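Local coordinates for NAD-dependent protein deacylase 2 (Archaeoglobus fulgidus, PDB 4TWJ) that removes acetyl and other acyl groups from protein lysines in an NAD-dependent reaction, and deacetylates the archaeal chromatin protein Alba, at residues A[61-66]-A[158-163]; A[83-88]-A[237-242]; A[91-96]-A[244-249]. All coordinates share one frame; numbering follows the deposited sequence.

How the contacts relate
From the N terminus, the chain first makes helix 2-14 and strand 18-22 of the Rossmann-like domain, then runs out to the small zinc-bearing domain, where residues 61-66 open contact 1. It returns through helix 80-90 and strand 94-99, first partners of contacts 2 and 3, before an excursion through the zinc site closes contact 1 at 158-163. Only at the C-terminal helix 235-249 do contact 2 and then contact 3 close, so all three loops cross one another. Contacts 2 and 3 touch, centres about 9 Å apart, tying the last helix to helix 80-90 and the turn before strand 94-99 within the large domain; contact 1 lies about 31 Å from contact 2, centre to centre.

Contact 1 of 3, residues A[61-66]-A[158-163]; sequences RAFWEF and VKPRVV. With ACT (acetate ion), chain D.
Trp64 and Phe63, on helix 60-73, meet Val158 and Pro160 on strand 158-162, joining a helix of the small sirtuin domain to the edge strand of its three-stranded, zinc-carrying antiparallel sheet. The axes of the short segments 61-66 and 158-160 approach to 9.9 Å. The polar link comes from the indole: Trp64 NE1 donates to Val158 O at 3.0 Å, with the oxygen in the indole plane and the nitrogen in the carbonyl plane. At 141° the N-H does not point straight at the oxygen, and NE1 also gives a weak bond to a water that accepts from Val158 N, so ring and water engage both backbone polar atoms of Val158. Apolar contact centres on Pro160, whose ring edge, CG and CD, meets both aromatics: CG lies 3.8 Å from Phe63 CZ, while CD lies 3.8 Å from Trp64 CZ2. The rings also meet, Phe63 CE2 standing over the centre of one indole face while Trp64 CE2 lies at the phenyl edge. Leu124 of strand 123-126 packs on Trp64, Val158 and Pro160, and Val158 lies beside the zinc ligands Cys150 and Cys126. Phe63, Phe66 and Val162 pack on the modified side chain of the bound peptide, consistent with this core adjoining the acyl pocket. With CG anti to the backbone N (chi1 167°), Phe63 brings CE2 within 3.8 Å of Pro160 CD.

Contact 2 of 3, residues A[83-88]-A[237-242]; sequences YAIAEL and EVLPKI
Ala84 and Pro240 mark the close approach of helix 80-90 to helix 235-249, their CA atoms 5.4 Å apart and the axes of the two short segments passing at 9.0 Å with a 26° angle between near-parallel directions. The small methyl of Ala84 is consistent with this spacing. Ala84 CB points toward the neighbouring helix and rests 3.7 Å from Leu239 CB. The same methyl lies 3.9 Å from Pro240 N, a nitrogen that carries no hydrogen and gives no bond to the preceding turn, so that the C-terminal helix is kinked here and offers Ala84 an apolar patch of backbone. Pro240 CD flanks the methyl more loosely at 4.3 Å. Beside this pair, Leu239 and Ile85 cross obliquely, Leu239 CD1 reaching Ile85 CG1 at 4.1 Å. Ile85 directs CG1 this way because that branch is anti to its carbonyl carbon (chi1 -68°). The contact is wholly apolar. Val243, on the next turn of the C-terminal helix, continues the seam against Ala84 and Leu88, while Ile242 also packs on helix 2-14. Ile85 and Leu88 also touch strand 94-99, and Ile85 and Leu239 lie beside the NAD-binding residues Ile26 and Ala235. This is helix-to-helix packing in the layer that flanks the parallel sheet of the sirtuin Rossmann-like domain, close to its NAD site.

Contact 3 of 3, residues A[91-96]-A[244-249]; sequences MGIVKA and EEVKRL
Met91 and Ile93 reach across to Val246 and Lys247 on helix 235-249; Ile93 meets Val246 end on, while Met91 lies aslant to Val246 and Lys247. In the tip-to-tip pair, Ile93 CD1 lies 3.4 Å from Val246 CG1, closer than carbon pairs usually sit. The valine presents this branch because CG1 is anti to its backbone N (chi1 172°). The Met91 chain bends at the sulfur (chi3 67°) to bring the end methyl against both helix residues. That CE is 3.8 Å from Val246 CG1 and 3.7 Å from Lys247 CG, so Val246 CG1 is shared by the tips of Met91 and Ile93. The sulfur lies against the end of the lysine, Met91 SD being 3.8 Å from Lys247 NZ, and the amino group's salt bridge is to Glu87 of helix 80-90. Were Met91 replaced by an alanine, the loss of CE and SD is likely to open a gap beside Val246 and uncover the Lys247 chain. Between Met91 and Ile93 the backbone turns at Gly92, whose positive phi (85°) fits a Schellman motif after helix 80-90. Lys95 NZ donates to Gly92 O at 3.0 Å. Ala9 of helix 2-14 packs on Val246, and Ala18 of strand 18-22 on Ile93. Away from the annotated sites, the contact thus seats the C-terminal helix against the alpha-to-beta connection between helix 80-90 and strand 94-99 of the Rossmann-like domain's parallel sheet.

Contact 1 of 3, residues A[61-66]-A[158-163]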
ATOM      1  N   ARG A  61     -11.206   2.081 -21.524  1.00 13.56           N
ATOM      2  CA  ARG A  61     -10.420   3.254 -21.907  1.00 13.92           C
ATOM      3  C   ARG A  61     -10.443   4.334 -20.822  1.00 14.01           C
ATOM      4  O   ARG A  61      -9.427   4.974 -20.562  1.00 14.12           O
ATOM      5  CB  ARG A  61     -10.921   3.812 -23.244  1.00 14.39           C
ATOM      6  CG  ARG A  61     -10.044   4.898 -23.847  1.00 14.71           C
ATOM      7  CD  ARG A  61     -10.470   5.179 -25.280  1.00 15.08           C
ATOM      8  NE  ARG A  61      -9.627   6.166 -25.954  1.00 15.45           N
ATOM      9  CZ  ARG A  61      -9.693   7.484 -25.769  1.00 15.56           C
ATOM     10  NH1 ARG A  61     -10.552   8.012 -24.899  1.00 15.73           N
ATOM     11  NH2 ARG A  61      -8.879   8.283 -26.454  1.00 15.99           N
ATOM     12  N   ALA A  62     -11.591   4.524 -20.174  1.00 14.05           N
ATOM     13  CA  ALA A  62     -11.692   5.480 -19.066  1.00 14.13           C
ATOM     14  C   ALA A  62     -10.732   5.137 -17.923  1.00 13.89           C
ATOM     15  O   ALA A  62     -10.078   6.018 -17.371  1.00 13.96           O
ATOM     16  CB  ALA A  62     -13.123   5.563 -18.553  1.00 14.48           C
ATOM     17  N   PHE A  63     -10.641   3.856 -17.573  1.00 13.57           N
ATOM     18  CA  PHE A  63      -9.683   3.421 -16.564  1.00 13.43           C
ATOM     19  C   PHE A  63      -8.258   3.805 -16.959  1.00 13.12           C
ATOM     20  O   PHE A  63      -7.492   4.315 -16.144  1.00 13.03           O
ATOM     21  CB  PHE A  63      -9.763   1.906 -16.344  1.00 13.71           C
ATOM     22  CG  PHE A  63      -8.609   1.355 -15.563  1.00 14.03           C
ATOM     23  CD1 PHE A  63      -8.598   1.418 -14.177  1.00 14.33           C
ATOM     24  CD2 PHE A  63      -7.516   0.794 -16.213  1.00 14.37           C
ATOM     25  CE1 PHE A  63      -7.530   0.926 -13.454  1.00 14.42           C
ATOM     26  CE2 PHE A  63      -6.442   0.304 -15.495  1.00 14.66           C
ATOM     27  CZ  PHE A  63      -6.448   0.368 -14.113  1.00 14.71           C
ATOM     28  N   TRP A  64      -7.902   3.548 -18.213  1.00 12.95           N
ATOM     29  CA  TRP A  64      -6.544   3.828 -18.667  1.00 12.94           C
ATOM     30  C   TRP A  64      -6.244   5.330 -18.763  1.00 13.48           C
ATOM     31  O   TRP A  64      -5.149   5.762 -18.408  1.00 13.70           O
ATOM     32  CB  TRP A  64      -6.262   3.106 -19.986  1.00 12.60           C
ATOM     33  CG  TRP A  64      -6.007   1.642 -19.777  1.00 12.20           C
ATOM     34  CD1 TRP A  64      -6.747   0.593 -20.242  1.00 12.02           C
ATOM     35  CD2 TRP A  64      -4.939   1.073 -19.016  1.00 12.13           C
ATOM     36  NE1 TRP A  64      -6.191  -0.600 -19.831  1.00 11.91           N
ATOM     37  CE2 TRP A  64      -5.080  -0.329 -19.075  1.00 12.01           C
ATOM     38  CE3 TRP A  64      -3.867   1.616 -18.301  1.00 12.25           C
ATOM     39  CZ2 TRP A  64      -4.195  -1.195 -18.438  1.00 12.16           C
ATOM     40  CZ3 TRP A  64      -2.984   0.761 -17.678  1.00 12.25           C
ATOM     41  CH2 TRP A  64      -3.152  -0.635 -17.749  1.00 12.25           C
ATOM     42  N   GLU A  65      -7.208   6.118 -19.227  1.00 14.35           N
ATOM     43  CA  GLU A  65      -7.036   7.575 -19.276  1.00 15.03           C
ATOM     44  C   GLU A  65      -6.920   8.156 -17.862  1.00 15.46           C
ATOM     45  O   GLU A  65      -6.129   9.062 -17.620  1.00 15.29           O
ATOM     46  CB  GLU A  65      -8.193   8.239 -20.035  1.00 15.70           C
ATOM     47  CG  GLU A  65      -8.269   7.872 -21.514  1.00 16.20           C
ATOM     48  CD  GLU A  65      -7.162   8.482 -22.355  1.00 16.99           C
ATOM     49  OE1 GLU A  65      -6.937   7.991 -23.487  1.00 17.31           O
ATOM     50  OE2 GLU A  65      -6.520   9.451 -21.902  1.00 18.05           O
ATOM     51  N   PHE A  66      -7.702   7.617 -16.930  1.00 16.18           N
ATOM     52  CA  PHE A  66      -7.599   8.007 -15.525  1.00 17.04           C
ATOM     53  C   PHE A  66      -6.214   7.670 -14.969  1.00 17.03           C
ATOM     54  O   PHE A  66      -5.604   8.485 -14.282  1.00 17.48           O
ATOM     55  CB  PHE A  66      -8.690   7.324 -14.699  1.00 17.59           C
ATOM     56  CG  PHE A  66      -8.554   7.535 -13.218  1.00 18.64           C
ATOM     57  CD1 PHE A  66      -8.776   8.788 -12.660  1.00 19.47           C
ATOM     58  CD2 PHE A  66      -8.204   6.482 -12.381  1.00 19.54           C
ATOM     59  CE1 PHE A  66      -8.653   8.987 -11.293  1.00 20.10           C
ATOM     60  CE2 PHE A  66      -8.080   6.674 -11.012  1.00 19.99           C
ATOM     61  CZ  PHE A  66      -8.303   7.930 -10.469  1.00 20.01           C
ATOM     62  N   VAL A 158      -7.538  -4.763 -21.851  1.00 12.84           N
ATOM     63  CA  VAL A 158      -6.318  -5.202 -21.179  1.00 12.72           C
ATOM     64  C   VAL A 158      -6.401  -4.736 -19.733  1.00 12.59           C
ATOM     65  O   VAL A 158      -6.328  -3.536 -19.454  1.00 12.23           O
ATOM     66  CB  VAL A 158      -5.048  -4.629 -21.834  1.00 12.89           C
ATOM     67  CG1 VAL A 158      -3.803  -5.068 -21.064  1.00 12.82           C
ATOM     68  CG2 VAL A 158      -4.967  -5.061 -23.290  1.00 13.04           C
ATOM     69  N   LYS A 159      -6.570  -5.691 -18.823  1.00 12.86           N
ATOM     70  CA  LYS A 159      -6.758  -5.392 -17.409  1.00 13.21           C
ATOM     71  C   LYS A 159      -5.487  -5.720 -16.627  1.00 12.88           C
ATOM     72  O   LYS A 159      -5.002  -6.846 -16.696  1.00 12.56           O
ATOM     73  CB  LYS A 159      -7.926  -6.203 -16.846  1.00 13.91           C
ATOM     74  CG  LYS A 159      -8.327  -5.811 -15.430  1.00 14.57           C
ATOM     75  CD  LYS A 159      -9.271  -6.822 -14.812  1.00 15.24           C
ATOM     76  CE  LYS A 159      -9.627  -6.430 -13.387  1.00 15.58           C
ATOM     77  NZ  LYS A 159      -8.520  -6.711 -12.430  1.00 15.74           N
ATOM     78  N   PRO A 160      -4.950  -4.744 -15.873  1.00 12.63           N
ATOM     79  CA  PRO A 160      -3.804  -5.078 -15.035  1.00 12.74           C
ATOM     80  C   PRO A 160      -4.234  -5.979 -13.888  1.00 12.97           C
ATOM     81  O   PRO A 160      -5.405  -5.960 -13.499  1.00 12.47           O
ATOM     82  CB  PRO A 160      -3.341  -3.717 -14.515  1.00 12.88           C
ATOM     83  CG  PRO A 160      -4.570  -2.882 -14.499  1.00 12.95           C
ATOM     84  CD  PRO A 160      -5.450  -3.381 -15.609  1.00 12.95           C
ATOM     85  N   ARG A 161      -3.299  -6.753 -13.343  1.00 13.34           N
ATOM     86  CA  ARG A 161      -3.593  -7.616 -12.195  1.00 13.92           C
ATOM     87  C   ARG A 161      -3.636  -6.793 -10.906  1.00 13.95           C
ATOM     88  O   ARG A 161      -2.895  -7.033  -9.946  1.00 14.17           O
ATOM     89  CB  ARG A 161      -2.602  -8.777 -12.119  1.00 14.61           C
ATOM     90  CG  ARG A 161      -2.809  -9.758 -13.251  1.00 15.35           C
ATOM     91  CD  ARG A 161      -1.992 -11.023 -13.092  1.00 16.11           C
ATOM     92  NE  ARG A 161      -2.066 -11.826 -14.310  1.00 17.14           N
ATOM     93  CZ  ARG A 161      -1.286 -12.869 -14.584  1.00 18.09           C
ATOM     94  NH1 ARG A 161      -0.354 -13.270 -13.721  1.00 18.80           N
ATOM     95  NH2 ARG A 161      -1.440 -13.521 -15.731  1.00 18.65           N
ATOM     96  N   VAL A 162      -4.530  -5.815 -10.930  1.00 13.86           N
ATOM     97  CA  VAL A 162      -4.817  -4.937  -9.816  1.00 13.80           C
ATOM     98  C   VAL A 162      -6.229  -5.272  -9.375  1.00 13.60           C
ATOM     99  O   VAL A 162      -7.092  -5.554 -10.207  1.00 14.02           O
ATOM    100  CB  VAL A 162      -4.739  -3.462 -10.259  1.00 14.27           C
ATOM    101  CG1 VAL A 162      -5.386  -2.528  -9.241  1.00 14.51           C
ATOM    102  CG2 VAL A 162      -3.291  -3.068 -10.511  1.00 14.38           C
ATOM    103  N   VAL A 163      -6.462  -5.249  -8.069  1.00 12.73           N
ATOM    104  CA  VAL A 163      -7.805  -5.410  -7.536  1.00 12.42           C
ATOM    105  C   VAL A 163      -8.525  -4.076  -7.695  1.00 12.25           C
ATOM    106  O   VAL A 163      -8.166  -3.096  -7.045  1.00 12.27           O
ATOM    107  CB  VAL A 163      -7.779  -5.806  -6.047  1.00 12.43           C
ATOM    108  CG1 VAL A 163      -9.197  -5.949  -5.508  1.00 12.35           C
ATOM    109  CG2 VAL A 163      -7.004  -7.103  -5.857  1.00 12.32           C
TER
HETATM  110  C   ACT D 302     -13.906   1.670 -24.952  1.00 31.54           C
HETATM  111  O   ACT D 302     -13.658   1.807 -23.735  1.00 30.63           O
HETATM  112  OXT ACT D 302     -14.107   2.656 -25.694  1.00 32.30           O
HETATM  113  CH3 ACT D 302     -13.955   0.289 -25.534  1.00 31.20           C
HETATM  114  O   HOH W   1      -7.079  -1.910 -22.232  1.00 19.56           O

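Contact 2 of 3, residues A[83-88]-A[237-242]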
ATOM      1  N   TYR A  83      12.168   4.377   1.811  1.00 17.33           N
ATOM      2  CA  TYR A  83      13.517   3.970   2.200  1.00 17.69           C
ATOM      3  C   TYR A  83      13.618   3.706   3.702  1.00 17.04           C
ATOM      4  O   TYR A  83      14.313   2.781   4.118  1.00 17.24           O
ATOM      5  CB  TYR A  83      14.554   5.002   1.753  1.00 18.60           C
ATOM      6  CG  TYR A  83      14.774   4.989   0.258  1.00 19.42           C
ATOM      7  CD1 TYR A  83      15.318   3.872  -0.370  1.00 20.00           C
ATOM      8  CD2 TYR A  83      14.429   6.084  -0.530  1.00 20.22           C
ATOM      9  CE1 TYR A  83      15.513   3.843  -1.738  1.00 20.56           C
ATOM     10  CE2 TYR A  83      14.626   6.065  -1.900  1.00 20.72           C
ATOM     11  CZ  TYR A  83      15.166   4.943  -2.498  1.00 20.88           C
ATOM     12  OH  TYR A  83      15.365   4.914  -3.857  1.00 22.16           O
ATOM     13  N   ALA A  84      12.913   4.501   4.502  1.00 16.31           N
ATOM     14  CA  ALA A  84      12.886   4.293   5.952  1.00 15.84           C
ATOM     15  C   ALA A  84      12.274   2.939   6.302  1.00 15.37           C
ATOM     16  O   ALA A  84      12.804   2.207   7.138  1.00 15.22           O
ATOM     17  CB  ALA A  84      12.125   5.412   6.639  1.00 15.91           C
ATOM     18  N   ILE A  85      11.165   2.605   5.649  1.00 15.05           N
ATOM     19  CA  ILE A  85      10.494   1.325   5.875  1.00 14.68           C
ATOM     20  C   ILE A  85      11.379   0.158   5.421  1.00 14.90           C
ATOM     21  O   ILE A  85      11.443  -0.869   6.094  1.00 14.93           O
ATOM     22  CB  ILE A  85       9.104   1.303   5.192  1.00 14.57           C
ATOM     23  CG1 ILE A  85       8.173   2.287   5.908  1.00 14.57           C
ATOM     24  CG2 ILE A  85       8.499  -0.095   5.212  1.00 14.60           C
ATOM     25  CD1 ILE A  85       6.928   2.644   5.127  1.00 14.30           C
ATOM     26  N   ALA A  86      12.069   0.330   4.295  1.00 15.24           N
ATOM     27  CA  ALA A  86      13.048  -0.652   3.841  1.00 15.59           C
ATOM     28  C   ALA A  86      14.162  -0.842   4.872  1.00 15.82           C
ATOM     29  O   ALA A  86      14.575  -1.968   5.142  1.00 16.06           O
ATOM     30  CB  ALA A  86      13.634  -0.239   2.496  1.00 15.69           C
ATOM     31  N   GLU A  87      14.633   0.257   5.456  1.00 16.31           N
ATOM     32  CA  GLU A  87      15.707   0.200   6.456  1.00 17.12           C
ATOM     33  C   GLU A  87      15.262  -0.520   7.733  1.00 17.01           C
ATOM     34  O   GLU A  87      16.029  -1.289   8.317  1.00 16.73           O
ATOM     35  CB  GLU A  87      16.221   1.612   6.772  1.00 17.89           C
ATOM     36  CG  GLU A  87      17.360   1.689   7.787  1.00 18.84           C
ATOM     37  CD  GLU A  87      18.615   0.942   7.372  1.00 19.85           C
ATOM     38  OE1 GLU A  87      18.771   0.603   6.181  1.00 20.69           O
ATOM     39  OE2 GLU A  87      19.466   0.699   8.253  1.00 21.28           O
ATOM     40  N   LEU A  88      14.021  -0.290   8.160  1.00 16.77           N
ATOM     41  CA  LEU A  88      13.492  -0.989   9.334  1.00 16.53           C
ATOM     42  C   LEU A  88      13.408  -2.504   9.119  1.00 16.96           C
ATOM     43  O   LEU A  88      13.552  -3.271  10.070  1.00 16.29           O
ATOM     44  CB  LEU A  88      12.124  -0.429   9.741  1.00 16.35           C
ATOM     45  CG  LEU A  88      12.143   0.975  10.349  1.00 16.31           C
ATOM     46  CD1 LEU A  88      10.737   1.547  10.448  1.00 16.45           C
ATOM     47  CD2 LEU A  88      12.825   0.975  11.710  1.00 16.34           C
ATOM     48  N   GLU A 237       9.042  12.935   6.049  1.00 24.13           N
ATOM     49  CA  GLU A 237       9.751  13.609   7.132  1.00 24.88           C
ATOM     50  C   GLU A 237       9.730  12.778   8.409  1.00 23.88           C
ATOM     51  O   GLU A 237      10.761  12.609   9.060  1.00 24.09           O
ATOM     52  CB  GLU A 237       9.120  14.974   7.412  1.00 26.83           C
ATOM     53  CG  GLU A 237       9.160  15.926   6.227  1.00 28.96           C
ATOM     54  CD  GLU A 237       8.499  17.260   6.521  1.00 30.58           C
ATOM     55  OE1 GLU A 237       8.505  17.693   7.694  1.00 32.54           O
ATOM     56  OE2 GLU A 237       7.972  17.879   5.573  1.00 32.96           O
ATOM     57  N   VAL A 238       8.557  12.252   8.752  1.00 22.29           N
ATOM     58  CA  VAL A 238       8.359  11.538  10.011  1.00 21.21           C
ATOM     59  C   VAL A 238       9.112  10.204  10.061  1.00 20.18           C
ATOM     60  O   VAL A 238       9.785   9.917  11.049  1.00 19.82           O
ATOM     61  CB  VAL A 238       6.856  11.292  10.289  1.00 21.13           C
ATOM     62  CG1 VAL A 238       6.660  10.394  11.504  1.00 21.29           C
ATOM     63  CG2 VAL A 238       6.126  12.617  10.485  1.00 21.36           C
ATOM     64  N   LEU A 239       8.996   9.391   9.013  1.00 19.28           N
ATOM     65  CA  LEU A 239       9.546   8.025   9.054  1.00 18.89           C
ATOM     66  C   LEU A 239      11.069   7.971   9.225  1.00 18.58           C
ATOM     67  O   LEU A 239      11.561   7.162  10.012  1.00 18.30           O
ATOM     68  CB  LEU A 239       9.108   7.191   7.842  1.00 19.21           C
ATOM     69  CG  LEU A 239       7.845   6.338   8.024  1.00 19.59           C
ATOM     70  CD1 LEU A 239       8.154   5.097   8.851  1.00 19.96           C
ATOM     71  CD2 LEU A 239       6.711   7.132   8.652  1.00 19.76           C
ATOM     72  N   PRO A 240      11.821   8.818   8.493  1.00 18.27           N
ATOM     73  CA  PRO A 240      13.265   8.867   8.757  1.00 18.40           C
ATOM     74  C   PRO A 240      13.614   9.250  10.196  1.00 18.60           C
ATOM     75  O   PRO A 240      14.552   8.691  10.762  1.00 18.24           O
ATOM     76  CB  PRO A 240      13.766   9.924   7.768  1.00 18.31           C
ATOM     77  CG  PRO A 240      12.804   9.837   6.633  1.00 18.25           C
ATOM     78  CD  PRO A 240      11.467   9.586   7.285  1.00 18.20           C
ATOM     79  N   LYS A 241      12.860  10.177  10.787  1.00 18.91           N
ATOM     80  CA  LYS A 241      13.093  10.575  12.179  1.00 19.26           C
ATOM     81  C   LYS A 241      12.840   9.421  13.144  1.00 18.34           C
ATOM     82  O   LYS A 241      13.576   9.255  14.120  1.00 18.17           O
ATOM     83  CB  LYS A 241      12.235  11.777  12.565  1.00 20.32           C
ATOM     84  CG  LYS A 241      12.652  13.061  11.873  1.00 21.52           C
ATOM     85  CD  LYS A 241      11.760  14.224  12.267  1.00 22.62           C
ATOM     86  CE  LYS A 241      11.944  15.395  11.315  1.00 23.47           C
ATOM     87  NZ  LYS A 241      13.351  15.878  11.279  1.00 24.23           N
ATOM     88  N   ILE A 242      11.800   8.634  12.871  1.00 17.31           N
ATOM     89  CA  ILE A 242      11.532   7.431  13.657  1.00 16.70           C
ATOM     90  C   ILE A 242      12.709   6.455  13.563  1.00 16.51           C
ATOM     91  O   ILE A 242      13.174   5.949  14.586  1.00 16.23           O
ATOM     92  CB  ILE A 242      10.217   6.730  13.232  1.00 16.29           C
ATOM     93  CG1 ILE A 242       9.013   7.607  13.585  1.00 16.30           C
ATOM     94  CG2 ILE A 242      10.087   5.380  13.928  1.00 16.25           C
ATOM     95  CD1 ILE A 242       7.692   7.089  13.056  1.00 16.23           C
TER

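Contact 3 of 3, residues A[91-96]-A[244-249]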
ATOM      1  N   MET A  91      16.999  -3.788   9.315  1.00 19.48           N
ATOM      2  CA  MET A  91      17.393  -3.844  10.724  1.00 19.25           C
ATOM      3  C   MET A  91      16.791  -5.032  11.484  1.00 19.04           C
ATOM      4  O   MET A  91      17.148  -5.265  12.639  1.00 19.49           O
ATOM      5  CB  MET A  91      16.994  -2.544  11.434  1.00 19.36           C
ATOM      6  CG  MET A  91      17.787  -1.329  10.993  1.00 19.44           C
ATOM      7  SD  MET A  91      17.023   0.214  11.515  1.00 19.87           S
ATOM      8  CE  MET A  91      17.217   0.109  13.289  1.00 19.92           C
ATOM      9  N   GLY A  92      15.876  -5.763  10.848  1.00 18.56           N
ATOM     10  CA  GLY A  92      15.225  -6.917  11.464  1.00 18.18           C
ATOM     11  C   GLY A  92      14.020  -6.573  12.326  1.00 17.73           C
ATOM     12  O   GLY A  92      13.511  -7.426  13.055  1.00 18.25           O
ATOM     13  N   ILE A  93      13.561  -5.326  12.249  1.00 16.97           N
ATOM     14  CA  ILE A  93      12.440  -4.868  13.065  1.00 16.41           C
ATOM     15  C   ILE A  93      11.121  -5.106  12.342  1.00 15.70           C
ATOM     16  O   ILE A  93      10.230  -5.768  12.871  1.00 15.54           O
ATOM     17  CB  ILE A  93      12.586  -3.378  13.431  1.00 16.68           C
ATOM     18  CG1 ILE A  93      13.847  -3.194  14.285  1.00 17.00           C
ATOM     19  CG2 ILE A  93      11.346  -2.874  14.166  1.00 16.85           C
ATOM     20  CD1 ILE A  93      14.218  -1.760  14.557  1.00 17.09           C
ATOM     21  N   VAL A  94      11.002  -4.559  11.139  1.00 14.93           N
ATOM     22  CA  VAL A  94       9.791  -4.732  10.339  1.00 14.48           C
ATOM     23  C   VAL A  94       9.856  -6.067   9.606  1.00 14.44           C
ATOM     24  O   VAL A  94      10.767  -6.308   8.816  1.00 14.03           O
ATOM     25  CB  VAL A  94       9.590  -3.551   9.363  1.00 14.48           C
ATOM     26  CG1 VAL A  94       8.535  -3.862   8.306  1.00 14.52           C
ATOM     27  CG2 VAL A  94       9.214  -2.299  10.144  1.00 14.52           C
ATOM     28  N   LYS A  95       8.874  -6.924   9.876  1.00 14.23           N
ATOM     29  CA  LYS A  95       8.824  -8.279   9.325  1.00 14.75           C
ATOM     30  C   LYS A  95       7.974  -8.381   8.063  1.00 14.07           C
ATOM     31  O   LYS A  95       8.096  -9.350   7.307  1.00 14.43           O
ATOM     32  CB  LYS A  95       8.251  -9.241  10.367  1.00 15.52           C
ATOM     33  CG  LYS A  95       8.945  -9.202  11.717  1.00 16.64           C
ATOM     34  CD  LYS A  95      10.411  -9.557  11.608  1.00 17.44           C
ATOM     35  CE  LYS A  95      11.040  -9.685  12.985  1.00 18.28           C
ATOM     36  NZ  LYS A  95      12.437 -10.174  12.895  1.00 19.12           N
ATOM     37  N   ALA A  96       7.098  -7.405   7.852  1.00 13.08           N
ATOM     38  CA  ALA A  96       6.236  -7.388   6.679  1.00 12.60           C
ATOM     39  C   ALA A  96       5.725  -5.986   6.413  1.00 12.22           C
ATOM     40  O   ALA A  96       5.483  -5.219   7.341  1.00 11.99           O
ATOM     41  CB  ALA A  96       5.056  -8.329   6.871  1.00 12.48           C
ATOM     42  N   GLU A 244      15.879   7.042  12.811  1.00 18.78           N
ATOM     43  CA  GLU A 244      17.043   7.586  13.518  1.00 19.72           C
ATOM     44  C   GLU A 244      16.918   7.387  15.031  1.00 19.45           C
ATOM     45  O   GLU A 244      17.891   7.018  15.691  1.00 19.10           O
ATOM     46  CB  GLU A 244      17.256   9.066  13.173  1.00 21.18           C
ATOM     47  CG  GLU A 244      17.653   9.318  11.722  1.00 22.86           C
ATOM     48  CD  GLU A 244      18.908   8.570  11.294  1.00 24.44           C
ATOM     49  OE1 GLU A 244      20.020   9.090  11.532  1.00 26.64           O
ATOM     50  OE2 GLU A 244      18.786   7.468  10.710  1.00 25.36           O
ATOM     51  N   GLU A 245      15.719   7.597  15.571  1.00 19.08           N
ATOM     52  CA  GLU A 245      15.473   7.407  17.001  1.00 19.20           C
ATOM     53  C   GLU A 245      15.584   5.934  17.400  1.00 18.23           C
ATOM     54  O   GLU A 245      16.152   5.611  18.445  1.00 17.49           O
ATOM     55  CB  GLU A 245      14.100   7.962  17.386  1.00 20.55           C
ATOM     56  CG  GLU A 245      13.777   7.930  18.872  1.00 22.04           C
ATOM     57  CD  GLU A 245      14.613   8.885  19.712  1.00 23.36           C
ATOM     58  OE1 GLU A 245      15.350   9.726  19.153  1.00 24.87           O
ATOM     59  OE2 GLU A 245      14.520   8.796  20.952  1.00 25.82           O
ATOM     60  N   VAL A 246      15.049   5.047  16.568  1.00 17.21           N
ATOM     61  CA  VAL A 246      15.174   3.609  16.805  1.00 16.80           C
ATOM     62  C   VAL A 246      16.650   3.206  16.845  1.00 16.58           C
ATOM     63  O   VAL A 246      17.065   2.450  17.720  1.00 16.06           O
ATOM     64  CB  VAL A 246      14.435   2.788  15.725  1.00 16.78           C
ATOM     65  CG1 VAL A 246      14.726   1.301  15.874  1.00 16.72           C
ATOM     66  CG2 VAL A 246      12.933   3.037  15.793  1.00 16.82           C
ATOM     67  N   LYS A 247      17.442   3.713  15.901  1.00 16.61           N
ATOM     68  CA  LYS A 247      18.876   3.420  15.882  1.00 16.85           C
ATOM     69  C   LYS A 247      19.559   3.912  17.159  1.00 17.06           C
ATOM     70  O   LYS A 247      20.397   3.209  17.720  1.00 16.42           O
ATOM     71  CB  LYS A 247      19.550   4.014  14.641  1.00 17.13           C
ATOM     72  CG  LYS A 247      19.223   3.262  13.360  1.00 17.69           C
ATOM     73  CD  LYS A 247      19.736   3.997  12.133  1.00 18.07           C
ATOM     74  CE  LYS A 247      19.350   3.290  10.842  1.00 18.56           C
ATOM     75  NZ  LYS A 247      20.214   2.117  10.556  1.00 19.04           N
ATOM     76  N   ARG A 248      19.181   5.096  17.630  1.00 17.71           N
ATOM     77  CA  ARG A 248      19.734   5.624  18.882  1.00 18.58           C
ATOM     78  C   ARG A 248      19.407   4.727  20.076  1.00 18.38           C
ATOM     79  O   ARG A 248      20.271   4.458  20.914  1.00 18.27           O
ATOM     80  CB  ARG A 248      19.239   7.048  19.147  1.00 19.78           C
ATOM     81  CG  ARG A 248      19.784   8.088  18.184  1.00 21.13           C
ATOM     82  CD  ARG A 248      19.373   9.493  18.592  1.00 22.74           C
ATOM     83  NE  ARG A 248      19.588  10.454  17.508  1.00 24.52           N
ATOM     84  CZ  ARG A 248      18.656  10.886  16.655  1.00 25.90           C
ATOM     85  NH1 ARG A 248      17.393  10.471  16.735  1.00 26.75           N
ATOM     86  NH2 ARG A 248      18.989  11.758  15.709  1.00 27.12           N
ATOM     87  N   LEU A 249      18.165   4.257  20.148  1.00 17.85           N
ATOM     88  CA  LEU A 249      17.746   3.369  21.234  1.00 17.84           C
ATOM     89  C   LEU A 249      18.519   2.054  21.220  1.00 17.93           C
ATOM     90  O   LEU A 249      18.754   1.460  22.273  1.00 18.53           O
ATOM     91  CB  LEU A 249      16.242   3.087  21.147  1.00 17.95           C
ATOM     92  CG  LEU A 249      15.338   4.291  21.406  1.00 18.20           C
ATOM     93  CD1 LEU A 249      13.912   3.978  20.979  1.00 18.34           C
ATOM     94  CD2 LEU A 249      15.381   4.719  22.866  1.00 18.42           C
TER